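Local coordinates for cupin 2 conserved barrel domain protein (Leptotrichia buccalis, PDB 3RNS), which is of unknown function but belongs to the cupin superfamily, and its beta-barrel fold resembles that of relatives that often bind metals or small ligands, at residues 61-66 and 99-104; 16-21 and 39-44; 82-87 and 129-134; 22-27 and 46-51. All coordinates share one frame; numbering follows the deposited sequence.

Contact 1 (61-66 and 99-104); sequences YYCFNG and DNLKLI
I104 and Y62 begin the tight end of this antiparallel pairing, where strands 61-65 and 101-104 bind each other through both backbone groups: I104 N reaches Y62 O at 2.7 Å, and Y62 N returns a bond to I104 O. Their side chains share one face, the tip methyl I104 CD1 lying at the edge of the Y62 ring. On the opposite face, small C63 leaves room for two leucines: its sulfur, swung anti to the backbone N (chi1 175°), meets L101 CD1 at 3.5 Å, while its CB touches L103 CD2. F64 N and N65 O both bond to K102, two residues against one, consistent with a beta bulge. With CG between the backbone N and the carbonyl carbon (chi1 64°), F64 carries its ring beneath the lysine chain, K102 CB lying 3.8 Å from the ring centroid in a CH-pi contact over one face. The flexible alkyl part of K102 suits this cover, while NZ extends to I19 O and N16 OD1.

Toward the partly exposed turn end, apolar packing gives way to polar contacts. N65 ND2 donates to N100 O (2.9 Å), an amide bonding backbone beyond the strand. G66, at a positive phi of 79°, brings its bare CA within 3.2 Å of D99 OD1, which in turn accepts from N67 N.

The pair lies in the middle of a six-stranded cupin sheet, between strands 37-44 and 83-87. I95 of strand 93-97 packs on Y61, L101 and L103, and strand 174-180 touches Y62 and I104 from the other face.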
loop_
_atom_site.group_PDB
_atom_site.type_symbol
_atom_site.label_atom_id
_atom_site.label_comp_id
_atom_site.label_asym_id
_atom_site.label_seq_id
_atom_site.Cartn_x
_atom_site.Cartn_y
_atom_site.Cartn_z
ATOM N N TYR A 61 4.976 -1.849 -5.965
ATOM C CA TYR A 61 4.952 -2.875 -4.959
ATOM C C TYR A 61 5.328 -2.287 -3.644
ATOM O O TYR A 61 6.329 -1.532 -3.575
ATOM C CB TYR A 61 5.970 -3.963 -5.304
ATOM C CG TYR A 61 5.527 -4.772 -6.499
ATOM C CD1 TYR A 61 4.581 -5.764 -6.354
ATOM C CD2 TYR A 61 6.007 -4.496 -7.782
ATOM C CE1 TYR A 61 4.136 -6.504 -7.417
ATOM C CE2 TYR A 61 5.566 -5.235 -8.867
ATOM C CZ TYR A 61 4.629 -6.238 -8.663
ATOM O OH TYR A 61 4.130 -6.962 -9.697
ATOM N N TYR A 62 4.555 -2.624 -2.616
ATOM C CA TYR A 62 4.951 -2.369 -1.221
ATOM C C TYR A 62 5.066 -3.711 -0.519
ATOM O O TYR A 62 4.113 -4.519 -0.530
ATOM C CB TYR A 62 3.935 -1.445 -0.519
ATOM C CG TYR A 62 4.267 -1.269 0.950
ATOM C CD1 TYR A 62 5.404 -0.547 1.336
ATOM C CD2 TYR A 62 3.539 -1.897 1.938
ATOM C CE1 TYR A 62 5.769 -0.421 2.636
ATOM C CE2 TYR A 62 3.907 -1.750 3.299
ATOM C CZ TYR A 62 5.030 -1.023 3.617
ATOM O OH TYR A 62 5.443 -0.845 4.897
ATOM N N CYS A 63 6.230 -3.989 0.067
ATOM C CA CYS A 63 6.479 -5.272 0.724
ATOM C C CYS A 63 6.155 -5.165 2.205
ATOM O O CYS A 63 6.711 -4.300 2.925
ATOM C CB CYS A 63 7.938 -5.687 0.519
ATOM S SG CYS A 63 8.397 -7.141 1.391
ATOM N N PHE A 64 5.250 -6.017 2.668
ATOM C CA PHE A 64 4.874 -6.037 4.063
ATOM C C PHE A 64 5.263 -7.324 4.814
ATOM O O PHE A 64 4.844 -7.526 5.952
ATOM C CB PHE A 64 3.367 -5.665 4.197
ATOM C CG PHE A 64 2.384 -6.640 3.571
ATOM C CD1 PHE A 64 1.960 -6.501 2.231
ATOM C CD2 PHE A 64 1.793 -7.635 4.356
ATOM C CE1 PHE A 64 1.062 -7.360 1.719
ATOM C CE2 PHE A 64 0.853 -8.479 3.830
ATOM C CZ PHE A 64 0.496 -8.365 2.513
ATOM N N ASN A 65 6.088 -8.168 4.207
ATOM C CA ASN A 65 6.609 -9.362 4.885
ATOM C C ASN A 65 7.677 -9.961 4.029
ATOM O O ASN A 65 7.512 -10.107 2.794
ATOM C CB ASN A 65 5.546 -10.472 5.102
ATOM C CG ASN A 65 5.922 -11.448 6.247
ATOM O OD1 ASN A 65 5.845 -11.099 7.416
ATOM N ND2 ASN A 65 6.268 -12.689 5.900
ATOM N N GLY A 66 8.737 -10.384 4.704
ATOM C CA GLY A 66 9.741 -11.210 4.083
ATOM C C GLY A 66 10.725 -10.477 3.220
ATOM O O GLY A 66 10.917 -9.261 3.338
ATOM N N ASP A 99 12.031 -16.013 1.238
ATOM C CA ASP A 99 11.298 -16.566 2.371
ATOM C C ASP A 99 9.799 -16.271 2.051
ATOM O O ASP A 99 9.437 -16.181 0.864
ATOM C CB ASP A 99 11.767 -15.879 3.650
ATOM C CG ASP A 99 11.675 -14.377 3.555
ATOM O OD1 ASP A 99 10.827 -13.876 2.753
ATOM O OD2 ASP A 99 12.451 -13.697 4.276
ATOM N N ASN A 100 8.928 -16.111 3.045
ATOM C CA ASN A 100 7.508 -15.826 2.728
ATOM C C ASN A 100 7.312 -14.336 2.412
ATOM O O ASN A 100 7.216 -13.522 3.300
ATOM C CB ASN A 100 6.630 -16.255 3.883
ATOM C CG ASN A 100 5.107 -16.108 3.583
ATOM O OD1 ASN A 100 4.330 -16.168 4.528
ATOM N ND2 ASN A 100 4.686 -15.941 2.296
ATOM N N LEU A 101 7.306 -14.010 1.127
ATOM C CA LEU A 101 7.274 -12.647 0.638
ATOM C C LEU A 101 5.837 -12.228 0.424
ATOM O O LEU A 101 5.081 -12.931 -0.235
ATOM C CB LEU A 101 8.030 -12.567 -0.670
ATOM C CG LEU A 101 8.079 -11.182 -1.273
ATOM C CD1 LEU A 101 8.843 -10.176 -0.340
ATOM C CD2 LEU A 101 8.678 -11.302 -2.658
ATOM N N LYS A 102 5.450 -11.105 1.020
ATOM C CA LYS A 102 4.102 -10.605 0.840
ATOM C C LYS A 102 4.164 -9.200 0.278
ATOM O O LYS A 102 4.977 -8.360 0.714
ATOM C CB LYS A 102 3.314 -10.643 2.152
ATOM C CG LYS A 102 3.146 -12.091 2.693
ATOM C CD LYS A 102 2.294 -12.127 3.909
ATOM C CE LYS A 102 2.201 -13.550 4.498
ATOM N NZ LYS A 102 1.330 -13.492 5.711
ATOM N N LEU A 103 3.289 -8.916 -0.670
ATOM C CA LEU A 103 3.386 -7.676 -1.445
ATOM C C LEU A 103 2.021 -7.111 -1.651
ATOM O O LEU A 103 1.051 -7.883 -1.899
ATOM C CB LEU A 103 3.981 -7.987 -2.803
ATOM C CG LEU A 103 5.402 -8.542 -2.935
ATOM C CD1 LEU A 103 5.655 -8.940 -4.353
ATOM C CD2 LEU A 103 6.449 -7.528 -2.434
ATOM N N ILE A 104 1.905 -5.783 -1.573
ATOM C CA ILE A 104 0.785 -5.078 -2.158
ATOM C C ILE A 104 1.222 -4.695 -3.576
ATOM O O ILE A 104 2.283 -4.099 -3.750
ATOM C CB ILE A 104 0.414 -3.757 -1.401
ATOM C CG1 ILE A 104 0.215 -3.986 0.096
ATOM C CG2 ILE A 104 -0.838 -3.142 -2.045
ATOM C CD1 ILE A 104 -0.139 -2.720 0.896
#

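Contact 2 (16-21 and 39-44); sequences NRLITS and ISLFSL. With ACT (acetate ion), chain B.
The flat groups, the F42 ring and an acetate ion, lie on one face of strand 39-44, while I19 and S21 meet L41 and S43 on the other. The acetate methyl comes obliquely to F42 CZ, 4.1 Å away, and its OXT accepts a hydrogen bond from S40 OG at 3.0 Å; the ion probably came from the crystallisation liquor. Alternation along a cupin barrel strand explains the division: S40 and F42 look one way, L41 and S43 the other, where the chain leaving the short helix 15-18 runs alongside the strand, in roughly its direction.

I19 is the first residue to leave helical geometry. Its branched, apolar side chain suits a buried place over the strand: with CG1 opposite the backbone N (chi1 -168°), CD1 is carried to within 3.6 Å of L41 O and 4.0 Å of L41 CB, and CG1 itself touches S43 CB. F64 and L41 also meet on this face, so I19 belongs to a larger apolar patch. L18, mostly exposed, adds a looser touch of CD2 on L41 CD1. The I19 carbonyl accepts from K102 NZ, tying the flanking chain to the next strand.

Two serines finish the contact. Small and polar, they allow close approach: S43 OG points away from its own N (chi1 177°) toward the flanking chain. N100 ND2 also bonds to it, so this buried hydroxyl has two partners, and S21 OG stands just 2.7 Å from S43 OG, a hydrogen bond in which either oxygen could be the donor.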
loop_
_atom_site.group_PDB
_atom_site.type_symbol
_atom_site.label_atom_id
_atom_site.label_comp_id
_atom_site.label_asym_id
_atom_site.label_seq_id
_atom_site.Cartn_x
_atom_site.Cartn_y
_atom_site.Cartn_z
ATOM N N ASN A 16 -1.098 -8.989 6.795
ATOM C CA ASN A 16 -0.281 -10.114 7.159
ATOM C C ASN A 16 -1.103 -11.371 7.609
ATOM O O ASN A 16 -0.741 -12.518 7.340
ATOM C CB ASN A 16 0.776 -9.705 8.214
ATOM C CG ASN A 16 2.147 -10.197 7.822
ATOM O OD1 ASN A 16 2.324 -11.371 7.375
ATOM N ND2 ASN A 16 3.114 -9.262 7.835
ATOM N N ARG A 17 -2.242 -11.137 8.233
ATOM C CA ARG A 17 -3.112 -12.206 8.646
ATOM C C ARG A 17 -4.073 -12.538 7.510
ATOM O O ARG A 17 -4.523 -13.662 7.405
ATOM C CB ARG A 17 -3.924 -11.758 9.894
ATOM C CG ARG A 17 -4.930 -12.709 10.361
ATOM C CD ARG A 17 -4.187 -13.995 10.864
ATOM N NE ARG A 17 -5.122 -15.024 11.287
ATOM C CZ ARG A 17 -5.725 -15.886 10.492
ATOM N NH1 ARG A 17 -5.518 -15.905 9.177
ATOM N NH2 ARG A 17 -6.540 -16.757 11.025
ATOM N N LEU A 18 -4.455 -11.543 6.714
ATOM C CA LEU A 18 -5.497 -11.760 5.674
ATOM C C LEU A 18 -5.008 -12.697 4.614
ATOM O O LEU A 18 -5.756 -13.508 4.133
ATOM C CB LEU A 18 -5.926 -10.469 5.009
ATOM C CG LEU A 18 -7.124 -10.555 4.042
ATOM C CD1 LEU A 18 -8.461 -11.047 4.678
ATOM C CD2 LEU A 18 -7.309 -9.209 3.481
ATOM N N ILE A 19 -3.744 -12.605 4.250
ATOM C CA ILE A 19 -3.225 -13.391 3.124
ATOM C C ILE A 19 -1.983 -14.158 3.564
ATOM O O ILE A 19 -1.027 -13.602 4.116
ATOM C CB ILE A 19 -2.954 -12.524 1.830
ATOM C CG1 ILE A 19 -2.702 -13.414 0.605
ATOM C CG2 ILE A 19 -1.755 -11.490 2.025
ATOM C CD1 ILE A 19 -3.014 -12.760 -0.768
ATOM N N THR A 20 -2.017 -15.448 3.312
ATOM C CA THR A 20 -0.990 -16.346 3.739
ATOM C C THR A 20 -0.809 -17.407 2.610
ATOM O O THR A 20 -1.706 -17.588 1.777
ATOM C CB THR A 20 -1.405 -17.034 5.129
ATOM O OG1 THR A 20 -2.476 -17.937 4.896
ATOM C CG2 THR A 20 -1.849 -16.032 6.235
ATOM N N SER A 21 0.359 -18.038 2.544
ATOM C CA SER A 21 0.609 -19.148 1.613
ATOM C C SER A 21 1.254 -20.339 2.352
ATOM O O SER A 21 1.992 -20.157 3.299
ATOM C CB SER A 21 1.477 -18.687 0.425
ATOM O OG SER A 21 2.533 -17.820 0.802
ATOM N N ILE A 39 -5.654 -2.620 -6.937
ATOM C CA ILE A 39 -4.754 -2.957 -5.865
ATOM C C ILE A 39 -4.977 -4.443 -5.578
ATOM O O ILE A 39 -6.135 -4.847 -5.401
ATOM C CB ILE A 39 -5.052 -2.212 -4.539
ATOM C CG1 ILE A 39 -4.986 -0.679 -4.674
ATOM C CG2 ILE A 39 -4.033 -2.614 -3.485
ATOM C CD1 ILE A 39 -5.349 0.105 -3.315
ATOM N N SER A 40 -3.889 -5.217 -5.555
ATOM C CA SER A 40 -3.937 -6.628 -5.220
ATOM C C SER A 40 -2.920 -6.927 -4.152
ATOM O O SER A 40 -1.948 -6.173 -4.017
ATOM C CB SER A 40 -3.648 -7.486 -6.462
ATOM O OG SER A 40 -4.769 -7.434 -7.302
ATOM N N LEU A 41 -3.154 -8.021 -3.416
ATOM C CA LEU A 41 -2.201 -8.611 -2.504
ATOM C C LEU A 41 -1.673 -9.966 -3.011
ATOM O O LEU A 41 -2.400 -10.750 -3.632
ATOM C CB LEU A 41 -2.843 -8.803 -1.129
ATOM C CG LEU A 41 -3.542 -7.631 -0.468
ATOM C CD1 LEU A 41 -4.081 -8.197 0.771
ATOM C CD2 LEU A 41 -2.515 -6.470 -0.146
ATOM N N PHE A 42 -0.388 -10.208 -2.754
ATOM C CA PHE A 42 0.302 -11.455 -3.045
ATOM C C PHE A 42 1.000 -12.001 -1.832
ATOM O O PHE A 42 1.596 -11.225 -1.058
ATOM C CB PHE A 42 1.365 -11.218 -4.115
ATOM C CG PHE A 42 0.807 -11.053 -5.499
ATOM C CD1 PHE A 42 0.323 -9.841 -5.924
ATOM C CD2 PHE A 42 0.735 -12.131 -6.353
ATOM C CE1 PHE A 42 -0.203 -9.711 -7.196
ATOM C CE2 PHE A 42 0.219 -12.003 -7.648
ATOM C CZ PHE A 42 -0.242 -10.788 -8.054
ATOM N N SER A 43 0.934 -13.320 -1.639
ATOM C CA SER A 43 1.829 -14.019 -0.706
ATOM C C SER A 43 2.511 -15.142 -1.447
ATOM O O SER A 43 1.837 -16.003 -2.029
ATOM C CB SER A 43 1.041 -14.565 0.487
ATOM O OG SER A 43 1.856 -15.299 1.374
ATOM N N LEU A 44 3.841 -15.103 -1.495
ATOM C CA LEU A 44 4.642 -16.091 -2.186
ATOM C C LEU A 44 5.399 -16.935 -1.180
ATOM O O LEU A 44 6.089 -16.398 -0.329
ATOM C CB LEU A 44 5.689 -15.414 -3.072
ATOM C CG LEU A 44 5.294 -14.732 -4.357
ATOM C CD1 LEU A 44 4.454 -13.499 -4.043
ATOM C CD2 LEU A 44 6.581 -14.357 -5.142
HETATM C C ACT B . -4.338 -10.073 -9.635
HETATM O O ACT B . -4.454 -11.091 -10.385
HETATM O OXT ACT B . -5.055 -10.076 -8.616
HETATM C CH3 ACT B . -3.397 -8.952 -9.954
#

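Contact 3 (82-87 and 129-134); sequences GDFLEI and FNLAEV
F129 opens the second segment by pairing with F84: F129 N bonds to F84 O, and F84 N to F129 O at 2.8 Å, an antiparallel hydrogen-bonded pair. With chi1 at 55° the F129 ring folds back so that F84 O lies over one of its faces, and CZ comes to 3.5 Å from F84 CD1. The two rings run side by side, their planes at 58°, giving two bulky apolar groups a shared surface. The N130 side chain sets out away from 82-87, yet a water bridges its ND2 to D83 OD1, the other carboxylate oxygen, D83 OD2, accepting from S80 N. N130 OD1 accepts from E133 N at 3.0 Å, an Asx motif that suits asparagine where strand becomes turn. L131 N donates to G82 O almost straight (172° at the hydrogen), and its CD1 packs 3.9 Å from F84 CB. G82, with positive phi, takes a backbone shape natural to a residue without a side chain. A water links the same carbonyl to A132 N. Finally V134 N bonds to L131 O, closing a short 3-10 turn.

Strand 129-130 is the outermost of its sheet, beside 83-87, which in turn borders 59-65. M155 of strand 153-160 packs on F84 and I157 on V134, joining this edge to strands of the second sheet.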
loop_
_atom_site.group_PDB
_atom_site.type_symbol
_atom_site.label_atom_id
_atom_site.label_comp_id
_atom_site.label_asym_id
_atom_site.label_seq_id
_atom_site.Cartn_x
_atom_site.Cartn_y
_atom_site.Cartn_z
ATOM N N GLY A 82 8.868 -3.328 4.364
ATOM C CA GLY A 82 8.943 -1.867 4.410
ATOM C C GLY A 82 9.337 -1.167 3.119
ATOM O O GLY A 82 9.295 0.076 3.021
ATOM N N ASP A 83 9.741 -1.932 2.123
ATOM C CA ASP A 83 10.240 -1.345 0.896
ATOM C C ASP A 83 9.137 -1.111 -0.129
ATOM O O ASP A 83 8.196 -1.894 -0.224
ATOM C CB ASP A 83 11.248 -2.235 0.238
ATOM C CG ASP A 83 12.599 -2.230 0.934
ATOM O OD1 ASP A 83 12.922 -1.276 1.678
ATOM O OD2 ASP A 83 13.352 -3.192 0.678
ATOM N N PHE A 84 9.356 -0.073 -0.936
ATOM C CA PHE A 84 8.548 0.289 -2.068
ATOM C C PHE A 84 9.397 0.232 -3.329
ATOM O O PHE A 84 10.581 0.619 -3.297
ATOM C CB PHE A 84 8.070 1.702 -1.840
ATOM C CG PHE A 84 7.100 2.181 -2.855
ATOM C CD1 PHE A 84 7.518 2.942 -3.930
ATOM C CD2 PHE A 84 5.772 1.861 -2.737
ATOM C CE1 PHE A 84 6.571 3.415 -4.864
ATOM C CE2 PHE A 84 4.837 2.303 -3.674
ATOM C CZ PHE A 84 5.237 3.088 -4.720
ATOM N N LEU A 85 8.798 -0.251 -4.420
ATOM C CA LEU A 85 9.440 -0.326 -5.705
ATOM C C LEU A 85 8.457 -0.018 -6.841
ATOM O O LEU A 85 7.335 -0.530 -6.842
ATOM C CB LEU A 85 9.988 -1.748 -5.917
ATOM C CG LEU A 85 10.699 -2.097 -7.246
ATOM C CD1 LEU A 85 11.983 -1.308 -7.413
ATOM C CD2 LEU A 85 10.997 -3.554 -7.248
ATOM N N GLU A 86 8.899 0.796 -7.800
ATOM C CA GLU A 86 8.173 1.067 -9.028
ATOM C C GLU A 86 8.821 0.309 -10.171
ATOM O O GLU A 86 10.043 0.285 -10.295
ATOM C CB GLU A 86 8.199 2.550 -9.408
ATOM C CG GLU A 86 7.768 2.767 -10.877
ATOM C CD GLU A 86 7.658 4.235 -11.353
ATOM O OE1 GLU A 86 7.753 5.176 -10.549
ATOM O OE2 GLU A 86 7.448 4.430 -12.576
ATOM N N ILE A 87 7.978 -0.290 -11.013
ATOM C CA ILE A 87 8.401 -0.961 -12.250
ATOM C C ILE A 87 7.634 -0.305 -13.389
ATOM O O ILE A 87 6.411 -0.396 -13.472
ATOM C CB ILE A 87 8.120 -2.486 -12.183
ATOM C CG1 ILE A 87 8.779 -3.067 -10.918
ATOM C CG2 ILE A 87 8.611 -3.177 -13.432
ATOM C CD1 ILE A 87 8.859 -4.541 -10.829
ATOM N N PHE A 129 13.222 1.149 -1.991
ATOM C CA PHE A 129 13.613 1.948 -0.847
ATOM C C PHE A 129 12.612 1.828 0.310
ATOM O O PHE A 129 11.418 1.571 0.085
ATOM C CB PHE A 129 13.764 3.422 -1.269
ATOM C CG PHE A 129 12.545 3.982 -1.923
ATOM C CD1 PHE A 129 12.333 3.806 -3.279
ATOM C CD2 PHE A 129 11.609 4.666 -1.187
ATOM C CE1 PHE A 129 11.192 4.285 -3.888
ATOM C CE2 PHE A 129 10.482 5.167 -1.779
ATOM C CZ PHE A 129 10.273 4.986 -3.144
ATOM N N ASN A 130 13.088 2.060 1.531
ATOM C CA ASN A 130 12.229 2.028 2.708
ATOM C C ASN A 130 11.306 3.226 2.680
ATOM O O ASN A 130 11.741 4.377 2.613
ATOM C CB ASN A 130 13.058 1.955 4.009
ATOM C CG ASN A 130 12.184 1.838 5.248
ATOM O OD1 ASN A 130 11.652 2.836 5.756
ATOM N ND2 ASN A 130 11.983 0.617 5.713
ATOM N N LEU A 131 9.999 2.955 2.729
ATOM C CA LEU A 131 9.006 3.985 2.556
ATOM C C LEU A 131 8.891 4.904 3.781
ATOM O O LEU A 131 8.847 6.116 3.624
ATOM C CB LEU A 131 7.663 3.325 2.261
ATOM C CG LEU A 131 6.604 4.122 1.578
ATOM C CD1 LEU A 131 7.147 4.780 0.345
ATOM C CD2 LEU A 131 5.467 3.177 1.258
ATOM N N ALA A 132 8.859 4.327 4.986
ATOM C CA ALA A 132 8.700 5.099 6.222
ATOM C C ALA A 132 9.831 6.135 6.384
ATOM O O ALA A 132 9.629 7.289 6.852
ATOM C CB ALA A 132 8.624 4.133 7.470
ATOM N N GLU A 133 11.018 5.735 5.967
ATOM C CA GLU A 133 12.172 6.608 6.135
ATOM C C GLU A 133 12.195 7.789 5.154
ATOM O O GLU A 133 12.977 8.690 5.296
ATOM C CB GLU A 133 13.461 5.807 6.075
ATOM C CG GLU A 133 14.242 5.803 7.409
ATOM C CD GLU A 133 13.732 4.805 8.482
ATOM O OE1 GLU A 133 14.126 5.006 9.661
ATOM O OE2 GLU A 133 12.975 3.833 8.164
ATOM N N VAL A 134 11.294 7.818 4.198
ATOM C CA VAL A 134 11.289 8.898 3.212
ATOM C C VAL A 134 10.660 10.198 3.741
ATOM O O VAL A 134 10.917 11.286 3.223
ATOM C CB VAL A 134 10.613 8.357 1.913
ATOM C CG1 VAL A 134 9.540 9.269 1.392
ATOM C CG2 VAL A 134 11.666 8.056 0.898
HETATM O O HOH W 1 8.311 1.372 5.282
HETATM O O HOH W 2 12.822 -1.693 4.139
#

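Contact 4 (22-27 and 46-51); sequences KEAEVV and KDEEIT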
loop_
_atom_site.group_PDB
_atom_site.type_symbol
_atom_site.label_atom_id
_atom_site.label_comp_id
_atom_site.label_asym_id
_atom_site.label_seq_id
_atom_site.Cartn_x
_atom_site.Cartn_y
_atom_site.Cartn_z
ATOM N N LYS A 22 0.921 -21.545 1.961
ATOM C CA LYS A 22 1.647 -22.735 2.439
ATOM C C LYS A 22 2.795 -23.027 1.491
ATOM O O LYS A 22 2.958 -22.330 0.483
ATOM C CB LYS A 22 0.700 -23.924 2.507
ATOM C CG LYS A 22 -0.356 -23.763 3.604
ATOM C CD LYS A 22 -1.533 -24.742 3.409
ATOM C CE LYS A 22 -2.354 -24.420 2.161
ATOM N NZ LYS A 22 -3.831 -24.520 2.349
ATOM N N GLU A 23 3.583 -24.066 1.785
ATOM C CA GLU A 23 4.769 -24.405 0.962
ATOM C C GLU A 23 4.399 -24.494 -0.498
ATOM O O GLU A 23 3.399 -25.080 -0.842
ATOM C CB GLU A 23 5.446 -25.756 1.347
ATOM C CG GLU A 23 6.816 -25.972 0.598
ATOM C CD GLU A 23 7.438 -27.380 0.704
ATOM O OE1 GLU A 23 6.760 -28.357 1.093
ATOM O OE2 GLU A 23 8.629 -27.498 0.361
ATOM N N ALA A 24 5.237 -23.921 -1.353
ATOM C CA ALA A 24 5.102 -24.018 -2.812
ATOM C C ALA A 24 3.837 -23.356 -3.441
ATOM O O ALA A 24 3.549 -23.559 -4.616
ATOM C CB ALA A 24 5.254 -25.478 -3.250
ATOM N N GLU A 25 3.124 -22.531 -2.681
ATOM C CA GLU A 25 1.951 -21.832 -3.182
ATOM C C GLU A 25 2.261 -20.358 -3.437
ATOM O O GLU A 25 3.057 -19.748 -2.742
ATOM C CB GLU A 25 0.838 -21.816 -2.135
ATOM C CG GLU A 25 0.067 -23.115 -1.909
ATOM C CD GLU A 25 -0.955 -22.962 -0.769
ATOM O OE1 GLU A 25 -0.982 -21.899 -0.069
ATOM O OE2 GLU A 25 -1.737 -23.903 -0.562
ATOM N N VAL A 26 1.577 -19.788 -4.416
ATOM C CA VAL A 26 1.457 -18.334 -4.561
ATOM C C VAL A 26 -0.023 -18.049 -4.433
ATOM O O VAL A 26 -0.868 -18.659 -5.138
ATOM C CB VAL A 26 1.970 -17.839 -5.932
ATOM C CG1 VAL A 26 1.724 -16.306 -6.136
ATOM C CG2 VAL A 26 3.507 -18.176 -6.110
ATOM N N VAL A 27 -0.351 -17.158 -3.527
ATOM C CA VAL A 27 -1.730 -16.798 -3.280
ATOM C C VAL A 27 -1.891 -15.336 -3.622
ATOM O O VAL A 27 -1.015 -14.506 -3.311
ATOM C CB VAL A 27 -2.140 -17.092 -1.812
ATOM C CG1 VAL A 27 -3.620 -16.624 -1.540
ATOM C CG2 VAL A 27 -1.945 -18.600 -1.493
ATOM N N LYS A 46 8.341 -19.450 0.095
ATOM C CA LYS A 46 9.771 -19.490 -0.180
ATOM C C LYS A 46 10.072 -20.168 -1.467
ATOM O O LYS A 46 9.555 -21.227 -1.745
ATOM C CB LYS A 46 10.494 -20.226 0.932
ATOM C CG LYS A 46 11.990 -20.302 0.717
ATOM C CD LYS A 46 12.665 -21.103 1.848
ATOM C CE LYS A 46 14.169 -21.151 1.667
ATOM N NZ LYS A 46 14.868 -21.080 3.002
ATOM N N ASP A 47 10.914 -19.529 -2.244
ATOM C CA ASP A 47 11.408 -20.028 -3.515
ATOM C C ASP A 47 10.403 -20.018 -4.641
ATOM O O ASP A 47 10.745 -20.404 -5.736
ATOM C CB ASP A 47 12.136 -21.399 -3.393
ATOM C CG ASP A 47 13.517 -21.278 -2.666
ATOM O OD1 ASP A 47 14.160 -20.189 -2.679
ATOM O OD2 ASP A 47 13.949 -22.262 -2.054
ATOM N N GLU A 48 9.175 -19.548 -4.427
ATOM C CA GLU A 48 8.243 -19.405 -5.550
ATOM C C GLU A 48 8.514 -18.110 -6.272
ATOM O O GLU A 48 9.210 -17.231 -5.767
ATOM C CB GLU A 48 6.788 -19.439 -5.048
ATOM C CG GLU A 48 6.429 -20.817 -4.426
ATOM C CD GLU A 48 6.526 -21.956 -5.454
ATOM O OE1 GLU A 48 5.819 -21.890 -6.480
ATOM O OE2 GLU A 48 7.307 -22.909 -5.264
ATOM N N GLU A 49 7.941 -17.978 -7.459
ATOM C CA GLU A 49 8.023 -16.721 -8.178
ATOM C C GLU A 49 6.776 -16.326 -8.957
ATOM O O GLU A 49 5.967 -17.164 -9.330
ATOM C CB GLU A 49 9.218 -16.744 -9.118
ATOM C CG GLU A 49 9.207 -17.837 -10.129
ATOM C CD GLU A 49 10.501 -17.850 -10.946
ATOM O OE1 GLU A 49 10.394 -17.673 -12.179
ATOM O OE2 GLU A 49 11.614 -18.015 -10.359
ATOM N N ILE A 50 6.634 -15.034 -9.189
ATOM C CA ILE A 50 5.662 -14.541 -10.142
ATOM C C ILE A 50 6.479 -13.926 -11.301
ATOM O O ILE A 50 7.524 -13.317 -11.069
ATOM C CB ILE A 50 4.613 -13.565 -9.475
ATOM C CG1 ILE A 50 5.243 -12.254 -9.041
ATOM C CG2 ILE A 50 4.006 -14.185 -8.203
ATOM C CD1 ILE A 50 4.376 -11.394 -8.061
ATOM N N THR A 51 6.038 -14.149 -12.538
ATOM C CA THR A 51 6.682 -13.555 -13.719
ATOM C C THR A 51 5.676 -12.671 -14.419
ATOM O O THR A 51 4.515 -13.034 -14.525
ATOM C CB THR A 51 7.184 -14.600 -14.727
ATOM O OG1 THR A 51 6.117 -15.480 -15.063
ATOM C CG2 THR A 51 8.326 -15.414 -14.177
HETATM O O HOH W 3 7.687 -23.090 -0.386
#
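Apolar packing comes from V26, whose two methyls part between two residues of 46-51. CG1 meets I50 CG2 at 3.7 Å, the side chains crossing at about a right angle, and CG2 lies equally near E48 CB. Beta-branched residues suit these extended positions, and the methylenes of E48 offer apolar cover next to them.

Polar groups come close without bonding directly across. The E48 chain bends at its second torsion (chi2 -62°), laying the carboxylate alongside A24; OE2 is 3.5 Å from A24 CA, and OE1 is 3.4 Å from A24 O, two acceptors that make no hydrogen bond. The small A24 allows this approach. Water supplies the bridge: one molecule accepts from A24 N at 2.8 Å and donates to K46 O.

Within 22-27, a type II beta turn is closed by E25 N to K22 O. A24 takes its third position with positive phi, and the E25 carboxylate bonds back to K22 N at 2.8 Å.

The contact is on the surface, near one end of the cupin barrel. Strand 26-33 is an outermost strand beside 37-44, whereas 49-52 borders 93-97 in the four-stranded sheet, so the two sheets' edges meet here.

Contacts 2, 1 and 3 come in that order along one six-stranded sheet, contact 2 reaching it through strand 37-44: L101 O probably bonds to L44 N (2.8 Å) between contacts 1 and 2, and C63 O to G82 N (2.8 Å) between 1 and 3. Contact 1 is thus the middle, its centre about 8 Å from that of contact 2 and 12 Å from that of contact 3. Contact 4 adjoins contact 2 through S43 N and V27 O, and brings in the facing sheet. Contacts 3 and 4 are farthest apart, with centres about 22 Å distant. No active site is established; the acetate at contact 2 marks no known pocket.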